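PDB 5ICQ: methylocystis parvus OBBP MbnE from Methylocystis parvus OBBP, which probably binds the copper-chelating peptide methanobactin in the periplasm, as an extracellular solute-binding protein (family 5) of the methanobactin transport machinery. Local coordinates for residues Thr73-Asn81 with Phe213-Pro221; Glu146-Leu155 with Met200-Val210. One frame throughout, in Å; residues are numbered along the deposited sequence.

Interaction 1: residues Thr73-Asn81 with Phe213-Pro221; sequences TFDSLNPFN and FSDATLAKP
Asn78 sets its amide against one face of the Phe213 ring, with the two side chains crossing at about a right angle. ND2 of Asn78 stands 3.4 Å above the plane of the Phe213 ring, offset to its rim, and the amide and ring planes are 67° apart. Having CG anti to the backbone N (chi1 -175°) places the amide over the Phe213 ring. OD1 of Asn78 accepts from Phe80 N at 3.0 Å, an Asx turn that fixes which end of the amide faces the ring. ND2 of Asn78 also donates to water 1 (2.9 Å), which bonds in turn to Thr217 OG1 and Asp215 O. Asn81 brings CB obliquely to the same ring, and its ND2 donates to Phe213 O at 2.9 Å, in the carbonyl plane. Further along, Leu77 N donates to Thr217 O (2.8 Å), almost in line with the C=O bond. Ser76 OG takes Asn78 N in an ST turn and receives a weak bond from Thr217 N (3.4 Å). Apolar ends fill in beside these bonds: Leu77 CD1 lies 3.9 Å from Pro221 CD, and Leu218 CD2 packs on the Asp75 carbonyl. These loops, one following strand 65-71 and the other preceding strand 227-233, are thus held by one backbone bond and one amide-to-carbonyl bond, supported by a weak hydroxyl bond, a bridging water and the apolar packing alongside.

Interaction 2: residues Glu146-Leu155 with Met200-Val210; sequences EDVLFSFDLL and MPVLPKHALDV
Ser151 OG accepts from Leu203 N at 2.8 Å and donates its own hydrogen bond to Asp147 O, one turn earlier in the helix, at 2.9 Å. Ser151 N reaches that same carbonyl from the opposite face of its plane. Asp147 OD1 takes Lys205 N at 2.9 Å, nearly along its C-O axis, while OD2 accepts from Thr144 N, just before the helix. At the exposed end Lys205 NZ forms a salt bridge with Glu146 OE2 (3.2 Å), met on the anti side and 32° out of the carboxylate plane. The Phe150 ring is met over one face and at its edge: Lys205 CA makes a CH-pi contact over the face, 3.7 Å from the ring centroid and 15° off the normal, and Val210 CG1 meets the ring edge 3.4 Å from CE1. Leu208 CD2 comes to the edge at CZ. With an alanine here in place of Phe150, Lys205, Leu208 and Val210 would probably lose the ring they share, and a gap would be likely to open between them. Leu154 and Leu208 meet tip to tip, and Met200, bent at chi3 (74°), carries CE to Val148 while Leu155 CD1 packs on its CG (3.6 Å). Helix 145-158 also packs on neighbouring strands, Val148 on strand 180-184 and Leu149 on strand 172-175, and Phe152 meets Tyr183 and Tyr167, the latter on helix 161-168.

Both contacts use the long loop between helix 193-198 and strand 227-233, and interaction 2 is nested within the chain loop that interaction 1 closes. Interaction 2 is the more buried, with 10 of 17 touching residues buried against 4 of 16. It fastens the loop to a helix through apolar packing, with buried Ser151 and Asp147 bonds within it and a salt bridge at its rim. Interaction 1 is the more exposed, though its centre lies no farther from the middle of the chain, and joins two irregular segments with a backbone bond, an amide and a water. The two meet directly: Phe213 packs on Leu154 and Leu155, and Phe80 CZ lies 3.6 Å from Pro201 CB, so side chains of both merge into one apolar patch.

Interaction 1: residues Thr73-Asn81 with Phe213-Pro221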
loop_
_atom_site.group_PDB
_atom_site.type_symbol
_atom_site.label_atom_id
_atom_site.label_comp_id
_atom_site.label_asym_id
_atom_site.label_seq_id
_atom_site.Cartn_x
_atom_site.Cartn_y
_atom_site.Cartn_z
ATOM N N THR A 73 10.173 -14.185 10.449
ATOM C CA THR A 73 9.712 -15.024 11.544
ATOM C C THR A 73 8.399 -14.462 12.076
ATOM O O THR A 73 7.892 -13.450 11.591
ATOM C CB THR A 73 10.771 -15.109 12.650
ATOM O OG1 THR A 73 10.386 -16.102 13.609
ATOM C CG2 THR A 73 10.924 -13.764 13.345
ATOM N N PHE A 74 7.847 -15.135 13.082
ATOM C CA PHE A 74 6.645 -14.654 13.747
ATOM C C PHE A 74 6.629 -15.203 15.164
ATOM O O PHE A 74 7.214 -16.251 15.450
ATOM C CB PHE A 74 5.367 -15.079 12.999
ATOM C CG PHE A 74 5.035 -16.536 13.148
ATOM C CD1 PHE A 74 5.671 -17.489 12.364
ATOM C CD2 PHE A 74 4.093 -16.959 14.077
ATOM C CE1 PHE A 74 5.372 -18.837 12.493
ATOM C CE2 PHE A 74 3.792 -18.309 14.216
ATOM C CZ PHE A 74 4.429 -19.247 13.419
ATOM N N ASP A 75 5.924 -14.495 16.053
ATOM C CA ASP A 75 5.754 -14.992 17.415
ATOM C C ASP A 75 4.352 -14.754 17.968
ATOM O O ASP A 75 4.157 -14.868 19.188
ATOM C CB ASP A 75 6.783 -14.350 18.354
ATOM C CG ASP A 75 6.722 -12.839 18.333
ATOM O OD1 ASP A 75 5.801 -12.293 17.701
ATOM O OD2 ASP A 75 7.590 -12.195 18.959
ATOM N N SER A 76 3.374 -14.436 17.124
ATOM C CA SER A 76 2.035 -14.127 17.596
ATOM C C SER A 76 1.025 -14.484 16.517
ATOM O O SER A 76 1.322 -14.411 15.321
ATOM C CB SER A 76 1.894 -12.646 17.949
ATOM O OG SER A 76 0.599 -12.363 18.455
ATOM N N LEU A 77 -0.173 -14.870 16.955
ATOM C CA LEU A 77 -1.287 -15.105 16.046
ATOM C C LEU A 77 -2.344 -14.011 16.158
ATOM O O LEU A 77 -3.502 -14.226 15.779
ATOM C CB LEU A 77 -1.897 -16.485 16.302
ATOM C CG LEU A 77 -0.910 -17.633 16.114
ATOM C CD1 LEU A 77 -1.568 -18.990 16.349
ATOM C CD2 LEU A 77 -0.281 -17.567 14.725
ATOM N N ASN A 78 -1.963 -12.832 16.665
ATOM C CA ASN A 78 -2.874 -11.696 16.786
ATOM C C ASN A 78 -2.409 -10.602 15.838
ATOM O O ASN A 78 -1.434 -9.889 16.136
ATOM C CB ASN A 78 -2.929 -11.172 18.227
ATOM C CG ASN A 78 -3.958 -10.056 18.413
ATOM O OD1 ASN A 78 -4.568 -9.583 17.452
ATOM N ND2 ASN A 78 -4.147 -9.629 19.665
ATOM N N PRO A 79 -3.062 -10.427 14.687
ATOM C CA PRO A 79 -2.647 -9.384 13.745
ATOM C C PRO A 79 -3.194 -8.004 14.058
ATOM O O PRO A 79 -2.932 -7.075 13.292
ATOM C CB PRO A 79 -3.207 -9.893 12.404
ATOM C CG PRO A 79 -4.406 -10.701 12.784
ATOM C CD PRO A 79 -4.108 -11.311 14.134
ATOM N N PHE A 80 -3.949 -7.833 15.145
ATOM C CA PHE A 80 -4.688 -6.604 15.349
ATOM C C PHE A 80 -4.182 -5.760 16.507
ATOM O O PHE A 80 -4.694 -4.654 16.697
ATOM C CB PHE A 80 -6.176 -6.911 15.581
ATOM C CG PHE A 80 -6.777 -7.785 14.528
ATOM C CD1 PHE A 80 -6.756 -7.396 13.197
ATOM C CD2 PHE A 80 -7.372 -8.990 14.865
ATOM C CE1 PHE A 80 -7.309 -8.202 12.217
ATOM C CE2 PHE A 80 -7.934 -9.791 13.894
ATOM C CZ PHE A 80 -7.899 -9.410 12.575
ATOM N N ASN A 81 -3.238 -6.257 17.309
ATOM C CA ASN A 81 -2.660 -5.444 18.374
ATOM C C ASN A 81 -1.450 -4.684 17.833
ATOM O O ASN A 81 -1.015 -4.885 16.696
ATOM C CB ASN A 81 -2.293 -6.298 19.598
ATOM C CG ASN A 81 -1.235 -7.371 19.309
ATOM O OD1 ASN A 81 -0.642 -7.430 18.228
ATOM N ND2 ASN A 81 -0.990 -8.227 20.304
ATOM N N PHE A 213 -5.008 -9.395 25.031
ATOM C CA PHE A 213 -5.002 -8.875 23.662
ATOM C C PHE A 213 -3.679 -8.204 23.308
ATOM O O PHE A 213 -3.200 -8.319 22.174
ATOM C CB PHE A 213 -6.167 -7.897 23.476
ATOM C CG PHE A 213 -6.330 -7.407 22.061
ATOM C CD1 PHE A 213 -6.968 -8.190 21.114
ATOM C CD2 PHE A 213 -5.861 -6.155 21.686
ATOM C CE1 PHE A 213 -7.130 -7.736 19.807
ATOM C CE2 PHE A 213 -6.022 -5.694 20.390
ATOM C CZ PHE A 213 -6.655 -6.485 19.451
ATOM N N SER A 214 -3.066 -7.507 24.262
ATOM C CA SER A 214 -1.837 -6.777 23.972
ATOM C C SER A 214 -0.583 -7.642 24.036
ATOM O O SER A 214 0.510 -7.136 23.753
ATOM C CB SER A 214 -1.694 -5.606 24.945
ATOM O OG SER A 214 -1.838 -6.067 26.281
ATOM N N ASP A 215 -0.699 -8.913 24.407
ATOM C CA ASP A 215 0.443 -9.813 24.488
ATOM C C ASP A 215 0.652 -10.500 23.140
ATOM O O ASP A 215 -0.248 -10.556 22.295
ATOM C CB ASP A 215 0.211 -10.856 25.598
ATOM C CG ASP A 215 1.476 -11.644 25.976
ATOM O OD1 ASP A 215 2.607 -11.184 25.700
ATOM O OD2 ASP A 215 1.330 -12.737 26.571
ATOM N N ALA A 216 1.866 -11.007 22.934
ATOM C CA ALA A 216 2.129 -11.927 21.833
ATOM C C ALA A 216 1.625 -13.310 22.234
ATOM O O ALA A 216 2.064 -13.864 23.247
ATOM C CB ALA A 216 3.621 -11.961 21.505
ATOM N N THR A 217 0.689 -13.857 21.466
ATOM C CA THR A 217 -0.014 -15.077 21.838
ATOM C C THR A 217 0.114 -16.113 20.731
ATOM O O THR A 217 -0.045 -15.790 19.554
ATOM C CB THR A 217 -1.499 -14.789 22.100
ATOM O OG1 THR A 217 -2.062 -14.129 20.957
ATOM C CG2 THR A 217 -1.662 -13.878 23.313
ATOM N N LEU A 218 0.382 -17.360 21.112
ATOM C CA LEU A 218 0.398 -18.464 20.167
ATOM C C LEU A 218 -0.782 -19.406 20.344
ATOM O O LEU A 218 -0.857 -20.417 19.638
ATOM C CB LEU A 218 1.711 -19.252 20.284
ATOM C CG LEU A 218 2.953 -18.410 19.997
ATOM C CD1 LEU A 218 4.207 -19.120 20.479
ATOM C CD2 LEU A 218 3.041 -18.073 18.507
ATOM N N ALA A 219 -1.692 -19.118 21.272
ATOM C CA ALA A 219 -2.916 -19.902 21.362
ATOM C C ALA A 219 -3.681 -19.793 20.051
ATOM O O ALA A 219 -3.689 -18.743 19.407
ATOM C CB ALA A 219 -3.782 -19.424 22.527
ATOM N N LYS A 220 -4.288 -20.889 19.638
ATOM C CA LYS A 220 -5.024 -20.887 18.383
ATOM C C LYS A 220 -6.244 -19.980 18.502
ATOM O O LYS A 220 -7.144 -20.266 19.302
ATOM C CB LYS A 220 -5.414 -22.306 18.015
ATOM C CG LYS A 220 -4.201 -23.224 17.894
ATOM C CD LYS A 220 -4.624 -24.670 17.681
ATOM C CE LYS A 220 -3.432 -25.601 17.733
ATOM N NZ LYS A 220 -3.882 -27.015 17.700
ATOM N N PRO A 221 -6.312 -18.888 17.752
ATOM C CA PRO A 221 -7.417 -17.941 17.908
ATOM C C PRO A 221 -8.685 -18.419 17.220
ATOM O O PRO A 221 -8.651 -19.111 16.201
ATOM C CB PRO A 221 -6.880 -16.680 17.227
ATOM C CG PRO A 221 -6.038 -17.244 16.101
ATOM C CD PRO A 221 -5.388 -18.488 16.674
HETATM O O HOH W 1 -2.830 -11.323 21.684
#

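Interaction 2: residues Glu146-Leu155 with Met200-Val210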
loop_
_atom_site.group_PDB
_atom_site.type_symbol
_atom_site.label_atom_id
_atom_site.label_comp_id
_atom_site.label_asym_id
_atom_site.label_seq_id
_atom_site.Cartn_x
_atom_site.Cartn_y
_atom_site.Cartn_z
ATOM N N GLU A 146 -23.703 -8.194 19.597
ATOM C CA GLU A 146 -22.844 -8.127 20.776
ATOM C C GLU A 146 -21.376 -8.365 20.419
ATOM O O GLU A 146 -20.489 -7.714 20.981
ATOM C CB GLU A 146 -23.333 -9.140 21.821
ATOM C CG GLU A 146 -22.535 -9.190 23.127
ATOM C CD GLU A 146 -23.014 -10.292 24.089
ATOM O OE1 GLU A 146 -23.454 -11.367 23.616
ATOM O OE2 GLU A 146 -22.948 -10.079 25.323
ATOM N N ASP A 147 -21.094 -9.285 19.479
ATOM C CA ASP A 147 -19.708 -9.509 19.062
ATOM C C ASP A 147 -19.152 -8.317 18.297
ATOM O O ASP A 147 -17.970 -7.983 18.438
ATOM C CB ASP A 147 -19.587 -10.768 18.197
ATOM C CG ASP A 147 -19.976 -12.022 18.943
ATOM O OD1 ASP A 147 -19.262 -12.363 19.909
ATOM O OD2 ASP A 147 -20.986 -12.662 18.564
ATOM N N VAL A 148 -19.974 -7.684 17.455
ATOM C CA VAL A 148 -19.502 -6.534 16.685
ATOM C C VAL A 148 -19.185 -5.365 17.608
ATOM O O VAL A 148 -18.166 -4.686 17.439
ATOM C CB VAL A 148 -20.536 -6.142 15.616
ATOM C CG1 VAL A 148 -20.049 -4.912 14.825
ATOM C CG2 VAL A 148 -20.808 -7.312 14.681
ATOM N N LEU A 149 -20.058 -5.102 18.592
ATOM C CA LEU A 149 -19.810 -3.998 19.521
ATOM C C LEU A 149 -18.627 -4.297 20.434
ATOM O O LEU A 149 -17.857 -3.391 20.779
ATOM C CB LEU A 149 -21.065 -3.716 20.350
ATOM C CG LEU A 149 -22.264 -3.149 19.581
ATOM C CD1 LEU A 149 -23.437 -2.901 20.523
ATOM C CD2 LEU A 149 -21.884 -1.867 18.850
ATOM N N PHE A 150 -18.492 -5.552 20.870
ATOM C CA PHE A 150 -17.313 -5.963 21.630
ATOM C C PHE A 150 -16.035 -5.709 20.839
ATOM O O PHE A 150 -15.041 -5.207 21.384
ATOM C CB PHE A 150 -17.445 -7.447 21.986
ATOM C CG PHE A 150 -16.146 -8.121 22.351
ATOM C CD1 PHE A 150 -15.637 -8.016 23.637
ATOM C CD2 PHE A 150 -15.458 -8.890 21.423
ATOM C CE1 PHE A 150 -14.454 -8.644 23.995
ATOM C CE2 PHE A 150 -14.262 -9.518 21.768
ATOM C CZ PHE A 150 -13.764 -9.398 23.070
ATOM N N SER A 151 -16.046 -6.050 19.546
ATOM C CA SER A 151 -14.856 -5.876 18.721
ATOM C C SER A 151 -14.566 -4.402 18.490
ATOM O O SER A 151 -13.405 -3.974 18.540
ATOM C CB SER A 151 -15.039 -6.602 17.388
ATOM O OG SER A 151 -15.246 -7.995 17.582
ATOM N N PHE A 152 -15.610 -3.622 18.207
ATOM C CA PHE A 152 -15.454 -2.181 18.038
ATOM C C PHE A 152 -14.843 -1.547 19.282
ATOM O O PHE A 152 -13.872 -0.789 19.189
ATOM C CB PHE A 152 -16.813 -1.555 17.724
ATOM C CG PHE A 152 -16.799 -0.051 17.702
ATOM C CD1 PHE A 152 -16.313 0.633 16.597
ATOM C CD2 PHE A 152 -17.286 0.677 18.779
ATOM C CE1 PHE A 152 -16.303 2.025 16.571
ATOM C CE2 PHE A 152 -17.278 2.072 18.757
ATOM C CZ PHE A 152 -16.788 2.740 17.650
ATOM N N ASP A 153 -15.401 -1.848 20.458
ATOM C CA ASP A 153 -14.877 -1.274 21.700
ATOM C C ASP A 153 -13.432 -1.688 21.953
ATOM O O ASP A 153 -12.606 -0.865 22.369
ATOM C CB ASP A 153 -15.743 -1.692 22.883
ATOM C CG ASP A 153 -17.104 -1.044 22.861
ATOM O OD1 ASP A 153 -17.219 0.079 22.323
ATOM O OD2 ASP A 153 -18.053 -1.655 23.400
ATOM N N LEU A 154 -13.115 -2.965 21.728
ATOM C CA LEU A 154 -11.765 -3.463 21.982
ATOM C C LEU A 154 -10.758 -2.814 21.045
ATOM O O LEU A 154 -9.674 -2.392 21.467
ATOM C CB LEU A 154 -11.726 -4.984 21.819
ATOM C CG LEU A 154 -10.353 -5.662 21.872
ATOM C CD1 LEU A 154 -9.711 -5.468 23.248
ATOM C CD2 LEU A 154 -10.484 -7.142 21.542
ATOM N N LEU A 155 -11.097 -2.736 19.760
ATOM C CA LEU A 155 -10.154 -2.209 18.784
ATOM C C LEU A 155 -10.023 -0.699 18.895
ATOM O O LEU A 155 -8.946 -0.147 18.625
ATOM C CB LEU A 155 -10.593 -2.619 17.379
ATOM C CG LEU A 155 -10.487 -4.129 17.175
ATOM C CD1 LEU A 155 -11.247 -4.585 15.922
ATOM C CD2 LEU A 155 -9.026 -4.557 17.111
ATOM N N MET A 200 -13.827 -3.824 9.659
ATOM C CA MET A 200 -13.360 -4.219 10.985
ATOM C C MET A 200 -13.524 -5.730 11.157
ATOM O O MET A 200 -14.563 -6.277 10.779
ATOM C CB MET A 200 -14.172 -3.493 12.065
ATOM C CG MET A 200 -13.801 -3.875 13.490
ATOM S SD MET A 200 -15.078 -3.412 14.681
ATOM C CE MET A 200 -16.314 -4.654 14.305
ATOM N N PRO A 201 -12.528 -6.436 11.707
ATOM C CA PRO A 201 -12.713 -7.871 11.976
ATOM C C PRO A 201 -13.719 -8.086 13.091
ATOM O O PRO A 201 -13.782 -7.309 14.045
ATOM C CB PRO A 201 -11.315 -8.336 12.398
ATOM C CG PRO A 201 -10.702 -7.095 13.009
ATOM C CD PRO A 201 -11.186 -5.977 12.124
ATOM N N VAL A 202 -14.507 -9.149 12.971
ATOM C CA VAL A 202 -15.517 -9.469 13.976
ATOM C C VAL A 202 -14.974 -10.597 14.842
ATOM O O VAL A 202 -14.779 -11.723 14.372
ATOM C CB VAL A 202 -16.861 -9.846 13.343
ATOM C CG1 VAL A 202 -17.862 -10.206 14.441
ATOM C CG2 VAL A 202 -17.397 -8.682 12.493
ATOM N N LEU A 203 -14.727 -10.295 16.112
ATOM C CA LEU A 203 -14.050 -11.165 17.065
ATOM C C LEU A 203 -15.047 -11.727 18.073
ATOM O O LEU A 203 -16.046 -11.069 18.391
ATOM C CB LEU A 203 -12.951 -10.402 17.810
ATOM C CG LEU A 203 -11.962 -9.686 16.881
ATOM C CD1 LEU A 203 -10.996 -8.844 17.682
ATOM C CD2 LEU A 203 -11.212 -10.684 16.013
ATOM N N PRO A 204 -14.799 -12.923 18.605
ATOM C CA PRO A 204 -15.787 -13.593 19.468
ATOM C C PRO A 204 -15.709 -13.142 20.928
ATOM O O PRO A 204 -14.773 -13.478 21.652
ATOM C CB PRO A 204 -15.430 -15.078 19.311
ATOM C CG PRO A 204 -13.933 -15.066 19.070
ATOM C CD PRO A 204 -13.657 -13.801 18.273
ATOM N N LYS A 205 -16.742 -12.419 21.366
ATOM C CA LYS A 205 -16.797 -12.012 22.771
ATOM C C LYS A 205 -16.659 -13.206 23.712
ATOM O O LYS A 205 -15.970 -13.119 24.735
ATOM C CB LYS A 205 -18.098 -11.269 23.066
ATOM C CG LYS A 205 -18.143 -10.775 24.518
ATOM C CD LYS A 205 -19.345 -9.890 24.797
ATOM C CE LYS A 205 -19.220 -9.228 26.165
ATOM N NZ LYS A 205 -20.451 -8.446 26.480
ATOM N N HIS A 206 -17.294 -14.336 23.381
ATOM C CA HIS A 206 -17.282 -15.493 24.273
ATOM C C HIS A 206 -15.933 -16.209 24.329
ATOM O O HIS A 206 -15.764 -17.106 25.169
ATOM C CB HIS A 206 -18.366 -16.486 23.845
ATOM C CG HIS A 206 -18.024 -17.247 22.602
ATOM N ND1 HIS A 206 -18.135 -16.704 21.338
ATOM C CD2 HIS A 206 -17.569 -18.513 22.428
ATOM C CE1 HIS A 206 -17.757 -17.600 20.440
ATOM N NE2 HIS A 206 -17.416 -18.709 21.075
ATOM N N ALA A 207 -14.969 -15.849 23.472
ATOM C CA ALA A 207 -13.753 -16.645 23.369
ATOM C C ALA A 207 -12.465 -15.829 23.288
ATOM O O ALA A 207 -11.405 -16.411 23.022
ATOM C CB ALA A 207 -13.832 -17.567 22.152
ATOM N N LEU A 208 -12.505 -14.515 23.487
ATOM C CA LEU A 208 -11.307 -13.682 23.409
ATOM C C LEU A 208 -11.070 -13.063 24.777
ATOM O O LEU A 208 -11.947 -12.372 25.305
ATOM C CB LEU A 208 -11.446 -12.591 22.340
ATOM C CG LEU A 208 -10.213 -11.738 22.000
ATOM C CD1 LEU A 208 -10.353 -11.111 20.621
ATOM C CD2 LEU A 208 -9.971 -10.634 23.023
ATOM N N ASP A 209 -9.886 -13.306 25.337
ATOM C CA ASP A 209 -9.481 -12.730 26.619
ATOM C C ASP A 209 -8.967 -11.316 26.371
ATOM O O ASP A 209 -7.896 -11.140 25.785
ATOM C CB ASP A 209 -8.405 -13.609 27.255
ATOM C CG ASP A 209 -8.000 -13.148 28.653
ATOM O OD1 ASP A 209 -8.214 -11.968 29.001
ATOM O OD2 ASP A 209 -7.448 -13.982 29.403
ATOM N N VAL A 210 -9.716 -10.300 26.812
ATOM C CA VAL A 210 -9.328 -8.944 26.438
ATOM C C VAL A 210 -8.027 -8.536 27.124
ATOM O O VAL A 210 -7.266 -7.725 26.584
ATOM C CB VAL A 210 -10.461 -7.939 26.724
ATOM C CG1 VAL A 210 -11.777 -8.443 26.148
ATOM C CG2 VAL A 210 -10.593 -7.672 28.198
HETATM O O HOH W 2 -19.559 -14.352 21.265
#